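Halohydrin epoxidase A (PDB 4Z9F) probably catalyses the reversible elimination of hydrogen halide from vicinal halohydrins to give epoxides, as a lyase built on a Rossmann-type fold. Local coordinates at residues G125-S135 / D168-N178. The protein carries 1 engineered substitution. Sequence-based numbering, arbitrary orientation.
Sequences GGASVIFITSS and DGILLYAIGPN
G169, at positive phi in the Schellman motif that ends helix 147-165, starts the pairing: its O accepts A127 N at 3.0 Å. From I170 on, the strands, arms of a beta-alpha-beta crossover through that helix in the Rossmann-type sheet, run parallel, I170 CG2 beside V129 CG2. L171 is gripped through its backbone, N to A127 O and O from V129 N, while L172 sets CD1 beside V129 CB and CG at the F131 ring edge. Y173 O takes F131 N nearly straight (174°) and lies in plane at that ring's edge. On the sheet face opposite F131 and L172, Y173 CD2 meets I130 CG1, and one water joins Y173 OH (2.8 Å) to S128 OG (2.6 Å). I175 packs CD1 on I130 CG2 at 3.7 Å. I175 O accepts twice: T133 N comes almost head-on, and T133 OG1, turned between backbone N and carbonyl carbon (chi1 64°), arrives from above the carbonyl plane at 2.9 Å. P177 lays CG across I132 CG2, and its O takes S135 N. Facing backbone groups thus pair, though buried S134 N has no partner; side chains mid-strand are largely apolar, and two hydrogen bonds to one carbonyl hold T133 past the strand's end.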
loop_
_atom_site.group_PDB
_atom_site.type_symbol
_atom_site.label_atom_id
_atom_site.label_comp_id
_atom_site.label_asym_id
_atom_site.label_seq_id
_atom_site.Cartn_x
_atom_site.Cartn_y
_atom_site.Cartn_z
ATOM N N GLY C 125 -28.300 16.457 -2.968
ATOM C CA GLY C 125 -27.105 17.275 -2.865
ATOM C C GLY C 125 -25.978 16.671 -2.058
ATOM O O GLY C 125 -25.137 17.420 -1.543
ATOM N N GLY C 126 -25.948 15.352 -1.906
ATOM C CA GLY C 126 -24.810 14.656 -1.340
ATOM C C GLY C 126 -25.123 14.045 0.015
ATOM O O GLY C 126 -26.203 14.220 0.587
ATOM N N ALA C 127 -24.120 13.327 0.526
ATOM C CA ALA C 127 -24.215 12.603 1.785
ATOM C C ALA C 127 -22.878 11.937 2.070
ATOM O O ALA C 127 -21.961 11.997 1.243
ATOM C CB ALA C 127 -25.316 11.540 1.761
ATOM N N SER C 128 -22.760 11.305 3.231
ATOM C CA SER C 128 -21.606 10.476 3.549
ATOM C C SER C 128 -22.037 9.017 3.595
ATOM O O SER C 128 -23.089 8.678 4.146
ATOM C CB SER C 128 -20.970 10.882 4.881
ATOM O OG SER C 128 -20.509 12.218 4.853
ATOM N N VAL C 129 -21.235 8.155 2.985
ATOM C CA VAL C 129 -21.467 6.728 3.006
ATOM C C VAL C 129 -20.196 6.132 3.595
ATOM O O VAL C 129 -19.121 6.224 2.984
ATOM C CB VAL C 129 -21.779 6.167 1.611
ATOM C CG1 VAL C 129 -22.176 4.711 1.688
ATOM C CG2 VAL C 129 -22.897 6.987 0.928
ATOM N N ILE C 130 -20.309 5.578 4.803
ATOM C CA ILE C 130 -19.170 5.057 5.553
ATOM C C ILE C 130 -19.305 3.548 5.618
ATOM O O ILE C 130 -20.292 3.031 6.156
ATOM C CB ILE C 130 -19.102 5.665 6.960
ATOM C CG1 ILE C 130 -18.989 7.181 6.857
ATOM C CG2 ILE C 130 -17.916 5.092 7.733
ATOM C CD1 ILE C 130 -19.369 7.892 8.097
ATOM N N PHE C 131 -18.320 2.837 5.073
ATOM C CA PHE C 131 -18.340 1.385 5.042
ATOM C C PHE C 131 -17.484 0.859 6.185
ATOM O O PHE C 131 -16.305 1.218 6.298
ATOM C CB PHE C 131 -17.835 0.862 3.697
ATOM C CG PHE C 131 -18.765 1.148 2.555
ATOM C CD1 PHE C 131 -18.770 2.392 1.932
ATOM C CD2 PHE C 131 -19.623 0.164 2.088
ATOM C CE1 PHE C 131 -19.628 2.650 0.858
ATOM C CE2 PHE C 131 -20.494 0.423 1.024
ATOM C CZ PHE C 131 -20.490 1.663 0.409
ATOM N N ILE C 132 -18.077 0.041 7.049
ATOM C CA ILE C 132 -17.308 -0.637 8.087
ATOM C C ILE C 132 -16.816 -1.947 7.501
ATOM O O ILE C 132 -17.616 -2.815 7.137
ATOM C CB ILE C 132 -18.137 -0.874 9.359
ATOM C CG1 ILE C 132 -18.946 0.370 9.729
ATOM C CG2 ILE C 132 -17.209 -1.303 10.513
ATOM C CD1 ILE C 132 -18.163 1.581 10.226
ATOM N N THR C 133 -15.493 -2.080 7.388
ATOM C CA THR C 133 -14.905 -3.243 6.742
ATOM C C THR C 133 -14.071 -3.979 7.783
ATOM O O THR C 133 -14.614 -4.459 8.785
ATOM C CB THR C 133 -14.091 -2.820 5.508
ATOM O OG1 THR C 133 -12.980 -1.994 5.888
ATOM C CG2 THR C 133 -14.990 -2.009 4.556
ATOM N N SER C 134 -12.759 -4.025 7.599
ATOM C CA SER C 134 -11.911 -4.765 8.525
ATOM C C SER C 134 -10.471 -4.386 8.233
ATOM O O SER C 134 -10.152 -3.934 7.131
ATOM C CB SER C 134 -12.095 -6.273 8.378
ATOM O OG SER C 134 -11.148 -6.949 9.187
ATOM N N SER C 135 -9.596 -4.596 9.221
ATOM C CA SER C 135 -8.177 -4.398 8.945
ATOM C C SER C 135 -7.724 -5.264 7.778
ATOM O O SER C 135 -6.838 -4.860 7.011
ATOM C CB SER C 135 -7.339 -4.700 10.191
ATOM O OG SER C 135 -7.375 -6.078 10.498
ATOM N N ASP C 168 -20.443 14.632 -6.914
ATOM C CA ASP C 168 -21.830 14.812 -6.494
ATOM C C ASP C 168 -21.956 15.205 -5.028
ATOM O O ASP C 168 -23.082 15.353 -4.536
ATOM C CB ASP C 168 -22.626 13.520 -6.722
ATOM C CG ASP C 168 -22.674 13.101 -8.179
ATOM O OD1 ASP C 168 -22.858 13.980 -9.046
ATOM O OD2 ASP C 168 -22.539 11.884 -8.455
ATOM N N GLY C 169 -20.845 15.358 -4.310
ATOM C CA GLY C 169 -20.927 15.559 -2.876
ATOM C C GLY C 169 -21.299 14.320 -2.089
ATOM O O GLY C 169 -21.706 14.437 -0.928
ATOM N N ILE C 170 -21.203 13.139 -2.692
ATOM C CA ILE C 170 -21.490 11.874 -2.020
ATOM C C ILE C 170 -20.128 11.319 -1.617
ATOM O O ILE C 170 -19.385 10.837 -2.471
ATOM C CB ILE C 170 -22.243 10.900 -2.935
ATOM C CG1 ILE C 170 -23.580 11.500 -3.402
ATOM C CG2 ILE C 170 -22.466 9.582 -2.237
ATOM C CD1 ILE C 170 -24.215 10.746 -4.579
ATOM N N LEU C 171 -19.781 11.410 -0.326
ATOM C CA LEU C 171 -18.410 11.187 0.139
ATOM C C LEU C 171 -18.287 9.808 0.779
ATOM O O LEU C 171 -18.949 9.528 1.787
ATOM C CB LEU C 171 -18.000 12.279 1.130
ATOM C CG LEU C 171 -18.275 13.706 0.659
ATOM C CD1 LEU C 171 -17.842 14.685 1.710
ATOM C CD2 LEU C 171 -17.550 13.980 -0.647
ATOM N N LEU C 172 -17.445 8.949 0.191
ATOM C CA LEU C 172 -17.311 7.560 0.604
ATOM C C LEU C 172 -16.043 7.377 1.434
ATOM O O LEU C 172 -15.021 8.028 1.173
ATOM C CB LEU C 172 -17.281 6.623 -0.611
ATOM C CG LEU C 172 -18.630 6.099 -1.126
ATOM C CD1 LEU C 172 -19.615 7.206 -1.528
ATOM C CD2 LEU C 172 -18.432 5.106 -2.270
ATOM N N TYR C 173 -16.118 6.497 2.440
ATOM C CA TYR C 173 -14.972 6.179 3.290
ATOM C C TYR C 173 -15.065 4.721 3.711
ATOM O O TYR C 173 -16.149 4.137 3.757
ATOM C CB TYR C 173 -14.897 7.030 4.567
ATOM C CG TYR C 173 -15.106 8.518 4.402
ATOM C CD1 TYR C 173 -14.018 9.383 4.294
ATOM C CD2 TYR C 173 -16.387 9.061 4.367
ATOM C CE1 TYR C 173 -14.197 10.740 4.144
ATOM C CE2 TYR C 173 -16.580 10.417 4.227
ATOM C CZ TYR C 173 -15.483 11.253 4.109
ATOM O OH TYR C 173 -15.664 12.610 3.975
ATOM N N ALA C 174 -13.915 4.139 4.040
ATOM C CA ALA C 174 -13.867 2.809 4.627
ATOM C C ALA C 174 -13.140 2.877 5.961
ATOM O O ALA C 174 -12.124 3.562 6.092
ATOM C CB ALA C 174 -13.184 1.799 3.698
ATOM N N ILE C 175 -13.687 2.201 6.960
ATOM C CA ILE C 175 -13.030 2.048 8.248
ATOM C C ILE C 175 -12.679 0.579 8.412
ATOM O O ILE C 175 -13.510 -0.301 8.137
ATOM C CB ILE C 175 -13.910 2.553 9.403
ATOM C CG1 ILE C 175 -14.294 4.011 9.163
ATOM C CG2 ILE C 175 -13.172 2.396 10.733
ATOM C CD1 ILE C 175 -15.247 4.590 10.195
ATOM N N GLY C 176 -11.432 0.313 8.813
ATOM C CA GLY C 176 -10.946 -1.037 8.973
ATOM C C GLY C 176 -10.562 -1.324 10.409
ATOM O O GLY C 176 -9.416 -1.112 10.831
ATOM N N PRO C 177 -11.522 -1.805 11.195
ATOM C CA PRO C 177 -11.265 -2.033 12.621
ATOM C C PRO C 177 -10.553 -3.352 12.882
ATOM O O PRO C 177 -10.675 -4.319 12.129
ATOM C CB PRO C 177 -12.671 -2.053 13.248
ATOM C CG PRO C 177 -13.642 -1.699 12.128
ATOM C CD PRO C 177 -12.934 -2.038 10.845
ATOM N N ASN C 178 -9.809 -3.359 13.988
ATOM C CA ASN C 178 -9.322 -4.554 14.674
ATOM C C ASN C 178 -9.074 -4.145 16.120
ATOM O O ASN C 178 -8.856 -2.968 16.415
ATOM C CB ASN C 178 -8.042 -5.126 14.032
ATOM C CG ASN C 178 -7.814 -6.605 14.372
ATOM O OD1 ASN C 178 -8.609 -7.233 15.090
ATOM N ND2 ASN C 178 -6.720 -7.171 13.851
HETATM O O HOH W 1 -18.189 13.387 4.827
#